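Local coordinates for MrsD protein (Bacillus sp., PDB 1P3Y) that catalyses the FAD-dependent oxidative decarboxylation of the C-terminal cysteine of mersacidin to an aminoenethiol during biosynthesis of this lantibiotic, at residues I13-S18 and I87-A92. Numbering follows the deposited sequence.
Sequences IGICGS and IIPATA. With FAD (flavin-adenine dinucleotide), chain B.
Gly14 and Ile87 pair as neighbours in the parallel sheet of this Rossmann-like flavoprotein, where the adjacent central strands 10-15 and 84-90 end at the FAD. Gly14 CA and Ile87 CA lie 4.4 Å apart. Ile88 N donates a weak bond to Gly14 O. The peptide before Pro89 is cis, and the second strand turns a corner there; just past the end of strand 10-15, Cys16 N still reaches Pro89 O, at 3.1 Å.

Side chains sort onto two faces. On one, the CG2 methyls of Ile13 and Ile88 touch as the two side chains lie side by side, pointing the same way, and Ile15 CG2 meets the Pro89 ring obliquely at CD (4.0 Å). Pro89 CG then lies against Ser18 CB. Helix 25-31 covers Ile13 and Ile88. On the other, Cys16 SG stands anti to its carbonyl carbon (chi1 -63°), which brings it beside Ile87 CG2 (3.9 Å); Val107 of helix 106-113 packs on both residues.

Past the strand ends the loops converge on the cofactor. Ser18 OG bonds to Ser20 OG and Asn123 OD1 and lies close to flavin O4. Thr91 splits its two branches: CG2 lies against Cys16 CB and near Gly17 O, whereas OG1, at chi1 49°, caps helix 92-99 by accepting from Ile94 N and also donates to FAD O2P (2.7 Å). Ala92 N, in the first turn of that helix, points almost straight at flavin O2 (171° at the hydrogen). From the facing loop, Gly17 N donates to FAD O1P at 2.8 Å, on the phosphate that Thr91 OG1 also reaches.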
ATOM      1  N   ILE A  13      13.260  24.516 -20.416  1.00 45.49           N
ATOM      2  CA  ILE A  13      13.612  25.110 -19.144  1.00 45.36           C
ATOM      3  C   ILE A  13      13.708  24.041 -18.050  1.00 44.82           C
ATOM      4  O   ILE A  13      12.741  23.310 -17.785  1.00 45.51           O
ATOM      5  CB  ILE A  13      12.587  26.170 -18.770  1.00 45.68           C
ATOM      6  CG1 ILE A  13      12.767  27.361 -19.711  1.00 50.26           C
ATOM      7  CG2 ILE A  13      12.749  26.585 -17.313  1.00 38.58           C
ATOM      8  CD1 ILE A  13      11.531  28.230 -19.809  1.00 62.32           C
ATOM      9  N   GLY A  14      14.887  23.942 -17.441  1.00 43.00           N
ATOM     10  CA  GLY A  14      15.095  22.988 -16.370  1.00 39.09           C
ATOM     11  C   GLY A  14      14.890  23.692 -15.048  1.00 42.80           C
ATOM     12  O   GLY A  14      15.567  24.672 -14.769  1.00 46.49           O
ATOM     13  N   ILE A  15      13.966  23.208 -14.228  1.00 42.96           N
ATOM     14  CA  ILE A  15      13.704  23.839 -12.937  1.00 40.87           C
ATOM     15  C   ILE A  15      14.316  23.025 -11.788  1.00 43.34           C
ATOM     16  O   ILE A  15      14.090  21.813 -11.696  1.00 44.24           O
ATOM     17  CB  ILE A  15      12.187  23.962 -12.700  1.00 38.71           C
ATOM     18  CG1 ILE A  15      11.529  24.694 -13.870  1.00 35.63           C
ATOM     19  CG2 ILE A  15      11.925  24.679 -11.409  1.00 35.89           C
ATOM     20  CD1 ILE A  15      10.033  24.775 -13.753  1.00 37.80           C
ATOM     21  N   CYS A  16      15.074  23.682 -10.909  1.00 40.39           N
ATOM     22  CA  CYS A  16      15.694  22.990  -9.775  1.00 39.21           C
ATOM     23  C   CYS A  16      15.063  23.395  -8.456  1.00 40.83           C
ATOM     24  O   CYS A  16      14.209  24.275  -8.418  1.00 40.66           O
ATOM     25  CB  CYS A  16      17.199  23.255  -9.708  1.00 39.61           C
ATOM     26  SG  CYS A  16      18.137  22.638 -11.139  1.00 38.89           S
ATOM     27  N   GLY A  17      15.508  22.763  -7.372  1.00 42.30           N
ATOM     28  CA  GLY A  17      14.942  23.024  -6.063  1.00 39.94           C
ATOM     29  C   GLY A  17      15.219  24.370  -5.427  1.00 44.68           C
ATOM     30  O   GLY A  17      16.268  24.581  -4.843  1.00 45.43           O
ATOM     31  N   SER A  18      14.264  25.283  -5.521  1.00 45.71           N
ATOM     32  CA  SER A  18      14.407  26.607  -4.923  1.00 47.40           C
ATOM     33  C   SER A  18      13.029  27.207  -4.647  1.00 47.81           C
ATOM     34  O   SER A  18      12.081  26.935  -5.395  1.00 49.31           O
ATOM     35  CB  SER A  18      15.171  27.530  -5.871  1.00 47.96           C
ATOM     36  OG  SER A  18      14.909  28.882  -5.539  1.00 44.99           O
ATOM     37  N   ILE A  87      18.556  26.538 -17.634  1.00 48.73           N
ATOM     38  CA  ILE A  87      18.198  26.064 -16.308  1.00 44.58           C
ATOM     39  C   ILE A  87      17.958  27.239 -15.360  1.00 47.76           C
ATOM     40  O   ILE A  87      18.886  27.951 -14.984  1.00 47.59           O
ATOM     41  CB  ILE A  87      19.302  25.152 -15.732  1.00 45.87           C
ATOM     42  CG1 ILE A  87      19.437  23.905 -16.622  1.00 43.53           C
ATOM     43  CG2 ILE A  87      18.974  24.780 -14.257  1.00 36.23           C
ATOM     44  CD1 ILE A  87      20.574  22.949 -16.218  1.00 40.90           C
ATOM     45  N   ILE A  88      16.699  27.439 -14.994  1.00 46.62           N
ATOM     46  CA  ILE A  88      16.313  28.499 -14.083  1.00 46.20           C
ATOM     47  C   ILE A  88      15.132  28.056 -13.194  1.00 45.39           C
ATOM     48  O   ILE A  88      14.052  27.723 -13.676  1.00 45.81           O
ATOM     49  CB  ILE A  88      15.920  29.797 -14.870  1.00 53.73           C
ATOM     50  CG1 ILE A  88      15.424  30.869 -13.886  1.00 55.19           C
ATOM     51  CG2 ILE A  88      14.832  29.496 -15.937  1.00 43.75           C
ATOM     52  CD1 ILE A  88      15.199  32.229 -14.519  1.00 58.00           C
ATOM     53  N   PRO A  89      15.330  28.043 -11.880  1.00 44.31           N
ATOM     54  CA  PRO A  89      16.580  28.415 -11.221  1.00 44.97           C
ATOM     55  C   PRO A  89      17.511  27.218 -11.121  1.00 48.16           C
ATOM     56  O   PRO A  89      17.063  26.071 -11.116  1.00 44.05           O
ATOM     57  CB  PRO A  89      16.118  28.883  -9.850  1.00 45.30           C
ATOM     58  CG  PRO A  89      14.945  27.986  -9.581  1.00 44.47           C
ATOM     59  CD  PRO A  89      14.221  27.953 -10.912  1.00 41.85           C
ATOM     60  N   ALA A  90      18.806  27.512 -11.024  1.00 48.82           N
ATOM     61  CA  ALA A  90      19.862  26.518 -10.907  1.00 42.79           C
ATOM     62  C   ALA A  90      20.345  26.496  -9.463  1.00 42.58           C
ATOM     63  O   ALA A  90      20.568  27.549  -8.883  1.00 48.10           O
ATOM     64  CB  ALA A  90      21.000  26.893 -11.821  1.00 42.08           C
ATOM     65  N   THR A  91      20.493  25.307  -8.881  1.00 39.46           N
ATOM     66  CA  THR A  91      20.966  25.155  -7.502  1.00 38.88           C
ATOM     67  C   THR A  91      22.494  25.006  -7.447  1.00 41.77           C
ATOM     68  O   THR A  91      23.158  24.728  -8.461  1.00 38.76           O
ATOM     69  CB  THR A  91      20.400  23.874  -6.849  1.00 36.78           C
ATOM     70  OG1 THR A  91      20.621  22.779  -7.742  1.00 35.05           O
ATOM     71  CG2 THR A  91      18.909  23.998  -6.539  1.00 32.32           C
ATOM     72  N   ALA A  92      23.058  25.157  -6.253  1.00 40.62           N
ATOM     73  CA  ALA A  92      24.492  24.977  -6.115  1.00 41.26           C
ATOM     74  C   ALA A  92      24.757  23.540  -6.585  1.00 43.06           C
ATOM     75  O   ALA A  92      25.706  23.262  -7.331  1.00 44.15           O
ATOM     76  CB  ALA A  92      24.908  25.151  -4.657  1.00 33.03           C
TER
HETATM   77  PA  FAD B 259      17.451  16.997  -6.621  1.00 41.21           P
HETATM   78  O1A FAD B 259      16.034  17.495  -6.359  1.00 36.06           O
HETATM   79  O2A FAD B 259      17.658  15.980  -7.726  1.00 41.76           O
HETATM   80  O5B FAD B 259      18.115  16.352  -5.266  1.00 38.98           O
HETATM   81  C5B FAD B 259      17.604  16.577  -3.918  1.00 53.32           C
HETATM   82  C4B FAD B 259      16.705  15.439  -3.450  1.00 60.86           C
HETATM   83  O4B FAD B 259      16.223  14.709  -4.573  1.00 68.54           O
HETATM   84  C3B FAD B 259      17.400  14.391  -2.563  1.00 65.50           C
HETATM   85  O3B FAD B 259      16.721  14.453  -1.313  1.00 61.68           O
HETATM   86  C2B FAD B 259      17.244  13.119  -3.329  1.00 68.02           C
HETATM   87  O2B FAD B 259      17.148  11.897  -2.653  1.00 70.50           O
HETATM   88  C1B FAD B 259      16.020  13.372  -4.204  1.00 74.63           C
HETATM   89  N9A FAD B 259      15.856  12.620  -5.491  1.00 81.13           N
HETATM   90  C8A FAD B 259      16.580  12.703  -6.758  1.00 79.84           C
HETATM   91  N7A FAD B 259      16.154  11.872  -7.684  1.00 82.92           N
HETATM   92  C5A FAD B 259      15.077  11.163  -7.061  1.00 85.00           C
HETATM   93  C6A FAD B 259      14.181  10.107  -7.492  1.00 86.25           C
HETATM   94  N6A FAD B 259      14.222   9.585  -8.729  1.00 87.98           N
HETATM   95  N1A FAD B 259      13.218   9.613  -6.559  1.00 85.05           N
HETATM   96  C2A FAD B 259      13.134  10.108  -5.286  1.00 80.08           C
HETATM   97  N3A FAD B 259      13.962  11.152  -4.778  1.00 80.33           N
HETATM   98  C4A FAD B 259      14.922  11.589  -5.799  1.00 81.20           C
HETATM   99  N1  FAD B 259      19.655  24.908  -3.011  1.00 49.30           N
HETATM  100  C2  FAD B 259      20.203  25.904  -3.808  1.00 49.87           C
HETATM  101  O2  FAD B 259      21.361  25.771  -4.289  1.00 54.45           O
HETATM  102  N3  FAD B 259      19.452  27.061  -4.072  1.00 49.53           N
HETATM  103  C4  FAD B 259      18.119  27.324  -3.575  1.00 49.06           C
HETATM  104  O4  FAD B 259      17.522  28.430  -3.872  1.00 49.97           O
HETATM  105  C4X FAD B 259      17.591  26.300  -2.794  1.00 47.69           C
HETATM  106  N5  FAD B 259      16.256  26.502  -2.299  1.00 49.27           N
HETATM  107  C5X FAD B 259      15.675  25.452  -1.519  1.00 51.76           C
HETATM  108  C6  FAD B 259      14.351  25.597  -1.003  1.00 53.93           C
HETATM  109  C7  FAD B 259      13.686  24.575  -0.206  1.00 57.91           C
HETATM  110  C7M FAD B 259      12.236  24.839   0.291  1.00 58.71           C
HETATM  111  C8  FAD B 259      14.432  23.330   0.081  1.00 53.26           C
HETATM  112  C8M FAD B 259      13.869  22.178   0.887  1.00 57.01           C
HETATM  113  C9  FAD B 259      15.737  23.139  -0.402  1.00 51.26           C
HETATM  114  C9A FAD B 259      16.402  24.162  -1.197  1.00 50.76           C
HETATM  115  N10 FAD B 259      17.793  24.083  -1.765  1.00 46.20           N
HETATM  116  C10 FAD B 259      18.363  25.110  -2.533  1.00 46.75           C
HETATM  117  C1' FAD B 259      18.534  22.886  -1.493  1.00 41.00           C
HETATM  118  C2' FAD B 259      18.610  21.867  -2.571  1.00 41.11           C
HETATM  119  O2' FAD B 259      17.212  21.424  -2.876  1.00 39.61           O
HETATM  120  C3' FAD B 259      19.383  20.679  -2.134  1.00 39.82           C
HETATM  121  O3' FAD B 259      20.807  20.909  -2.178  1.00 40.99           O
HETATM  122  C4' FAD B 259      19.109  19.394  -2.969  1.00 36.69           C
HETATM  123  O4' FAD B 259      19.891  18.305  -2.372  1.00 40.28           O
HETATM  124  C5' FAD B 259      19.488  19.483  -4.427  1.00 34.56           C
HETATM  125  O5' FAD B 259      18.407  20.026  -5.201  1.00 34.64           O
HETATM  126  P   FAD B 259      18.316  19.828  -6.763  1.00 39.04           P
HETATM  127  O1P FAD B 259      17.092  20.518  -7.186  1.00 37.64           O
HETATM  128  O2P FAD B 259      19.607  20.300  -7.383  1.00 40.41           O
HETATM  129  O3P FAD B 259      18.360  18.226  -6.974  1.00 42.53           O